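Local coordinates for protein bicaudal C homolog 1 (Homo sapiens, PDB 6GY4) that probably binds RNA through KH domains, of which this is the N-terminal one, at residues S3-R8 against E73-I78. Residues are numbered along the deposited sequence; the frame is centred on the assembly and turned at random.
Sequences SEERFR and EAKEMI
Lys75 reaches from helix 68-81 to Phe7 and Glu5 of strand 2-8, joining the last helix of this type I KH domain to an outermost strand of its three-stranded antiparallel sheet. Segments 3-8 and 73-78 run nearly parallel, their axes 18° apart and 10.6 Å from each other at closest approach, a gap bridged by side chains alone. Glu5 and Phe7, two apart on the strand, both point toward the helix, whereas Arg6 between them turns away.

The apolar part centres on the Phe7 ring. The methylene chain of Lys75 lies over one face in a CH-pi contact, with CG 3.8 Å from the ring centroid and displaced toward the rim on the side of CE2. Lysine and phenylalanine side chains run past each other in opposite directions, which carries Lys75 CE back toward Phe7 CG. At the ring edge, close to its plane, Ile78 CG2 approaches Phe7 CE1 at 4.3 Å, a looser apolar contact. Ile62 and Val64 of the neighbouring strand also touch Phe7, while Ile78 packs on Ile36 of helix 32-40, linking this contact to the interior between sheet and helices.

The polar part lies farther along the same lysine. Lys75 is extended throughout, with CG anti to the backbone N (chi1 -178°), and this straight chain brings its ammonium group beyond the ring to the carboxylate of Glu5. The two side chains cross at roughly a right angle. Their salt bridge is also a hydrogen bond: Lys75 NZ donates to Glu5 OE2 over 2.9 Å, meeting the oxygen on its anti side and 29° out of the carboxylate plane.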
loop_
_atom_site.group_PDB
_atom_site.type_symbol
_atom_site.label_atom_id
_atom_site.label_comp_id
_atom_site.label_asym_id
_atom_site.label_seq_id
_atom_site.Cartn_x
_atom_site.Cartn_y
_atom_site.Cartn_z
ATOM N N SER A 3 -13.044 6.855 -1.163
ATOM C CA SER A 3 -12.589 6.438 0.153
ATOM C C SER A 3 -11.136 6.838 0.365
ATOM O O SER A 3 -10.371 7.018 -0.586
ATOM C CB SER A 3 -12.755 4.923 0.333
ATOM O OG SER A 3 -12.463 4.534 1.664
ATOM N N GLU A 4 -10.767 6.981 1.636
ATOM C CA GLU A 4 -9.394 7.295 2.026
ATOM C C GLU A 4 -9.122 6.554 3.327
ATOM O O GLU A 4 -9.673 6.918 4.371
ATOM C CB GLU A 4 -9.196 8.801 2.188
ATOM C CG GLU A 4 -7.917 9.204 2.903
ATOM C CD GLU A 4 -7.633 10.686 2.781
ATOM O OE1 GLU A 4 -7.733 11.218 1.655
ATOM O OE2 GLU A 4 -7.316 11.322 3.810
ATOM N N GLU A 5 -8.291 5.516 3.266
ATOM C CA GLU A 5 -8.101 4.601 4.384
ATOM C C GLU A 5 -6.658 4.646 4.863
ATOM O O GLU A 5 -5.726 4.609 4.053
ATOM C CB GLU A 5 -8.486 3.175 3.985
ATOM C CG GLU A 5 -8.664 2.235 5.156
ATOM C CD GLU A 5 -9.524 1.042 4.806
ATOM O OE1 GLU A 5 -10.147 1.053 3.723
ATOM O OE2 GLU A 5 -9.578 0.095 5.617
ATOM N N ARG A 6 -6.484 4.714 6.181
ATOM C CA ARG A 6 -5.181 4.807 6.828
ATOM C C ARG A 6 -5.066 3.675 7.840
ATOM O O ARG A 6 -5.862 3.601 8.783
ATOM C CB ARG A 6 -5.015 6.169 7.505
ATOM C CG ARG A 6 -3.856 6.277 8.478
ATOM C CD ARG A 6 -3.740 7.709 8.981
ATOM N NE ARG A 6 -2.770 7.842 10.064
ATOM C CZ ARG A 6 -3.077 7.763 11.354
ATOM N NH1 ARG A 6 -4.330 7.549 11.730
ATOM N NH2 ARG A 6 -2.130 7.901 12.272
ATOM N N PHE A 7 -4.082 2.797 7.648
ATOM C CA PHE A 7 -3.949 1.609 8.479
ATOM C C PHE A 7 -2.479 1.336 8.771
ATOM O O PHE A 7 -1.587 1.744 8.022
ATOM C CB PHE A 7 -4.599 0.388 7.812
ATOM C CG PHE A 7 -4.137 0.147 6.404
ATOM C CD1 PHE A 7 -3.042 -0.661 6.153
ATOM C CD2 PHE A 7 -4.797 0.726 5.331
ATOM C CE1 PHE A 7 -2.611 -0.888 4.864
ATOM C CE2 PHE A 7 -4.369 0.504 4.036
ATOM C CZ PHE A 7 -3.276 -0.307 3.803
ATOM N N ARG A 8 -2.241 0.626 9.872
ATOM C CA ARG A 8 -0.884 0.356 10.329
ATOM C C ARG A 8 -0.288 -0.840 9.597
ATOM O O ARG A 8 -0.990 -1.799 9.268
ATOM C CB ARG A 8 -0.870 0.102 11.837
ATOM N N GLU A 73 -9.366 -3.302 -2.290
ATOM C CA GLU A 73 -8.536 -4.292 -2.970
ATOM C C GLU A 73 -7.055 -3.972 -2.824
ATOM O O GLU A 73 -6.221 -4.882 -2.766
ATOM C CB GLU A 73 -8.918 -4.373 -4.446
ATOM C CG GLU A 73 -10.307 -4.914 -4.710
ATOM C CD GLU A 73 -10.738 -4.703 -6.145
ATOM O OE1 GLU A 73 -10.004 -4.016 -6.883
ATOM O OE2 GLU A 73 -11.807 -5.220 -6.534
ATOM N N ALA A 74 -6.703 -2.686 -2.789
ATOM C CA ALA A 74 -5.312 -2.320 -2.561
ATOM C C ALA A 74 -4.887 -2.655 -1.139
ATOM O O ALA A 74 -3.754 -3.093 -0.910
ATOM C CB ALA A 74 -5.104 -0.836 -2.856
ATOM N N LYS A 75 -5.788 -2.465 -0.172
ATOM C CA LYS A 75 -5.454 -2.747 1.218
ATOM C C LYS A 75 -5.240 -4.238 1.448
ATOM O O LYS A 75 -4.335 -4.628 2.193
ATOM C CB LYS A 75 -6.547 -2.212 2.140
ATOM C CG LYS A 75 -6.260 -2.427 3.618
ATOM C CD LYS A 75 -7.476 -2.137 4.482
ATOM C CE LYS A 75 -7.153 -2.349 5.954
ATOM N NZ LYS A 75 -8.365 -2.291 6.817
ATOM N N GLU A 76 -6.061 -5.088 0.822
ATOM C CA GLU A 76 -5.915 -6.525 1.032
ATOM C C GLU A 76 -4.575 -7.025 0.504
ATOM O O GLU A 76 -3.983 -7.949 1.073
ATOM C CB GLU A 76 -7.073 -7.283 0.376
ATOM C CG GLU A 76 -6.977 -7.419 -1.140
ATOM C CD GLU A 76 -7.951 -8.434 -1.703
ATOM O OE1 GLU A 76 -8.693 -9.049 -0.911
ATOM O OE2 GLU A 76 -7.972 -8.620 -2.939
ATOM N N MET A 77 -4.074 -6.412 -0.573
ATOM C CA MET A 77 -2.800 -6.833 -1.148
ATOM C C MET A 77 -1.631 -6.342 -0.303
ATOM O O MET A 77 -0.713 -7.108 0.012
ATOM C CB MET A 77 -2.674 -6.316 -2.584
ATOM C CG MET A 77 -3.755 -6.800 -3.550
ATOM S SD MET A 77 -3.663 -5.952 -5.145
ATOM C CE MET A 77 -5.205 -6.457 -5.911
ATOM N N ILE A 78 -1.649 -5.060 0.067
ATOM C CA ILE A 78 -0.572 -4.487 0.869
ATOM C C ILE A 78 -0.468 -5.195 2.213
ATOM O O ILE A 78 0.631 -5.532 2.670
ATOM C CB ILE A 78 -0.792 -2.972 1.039
ATOM C CG1 ILE A 78 -0.736 -2.272 -0.322
ATOM C CG2 ILE A 78 0.233 -2.380 1.998
ATOM C CD1 ILE A 78 -1.297 -0.869 -0.320
#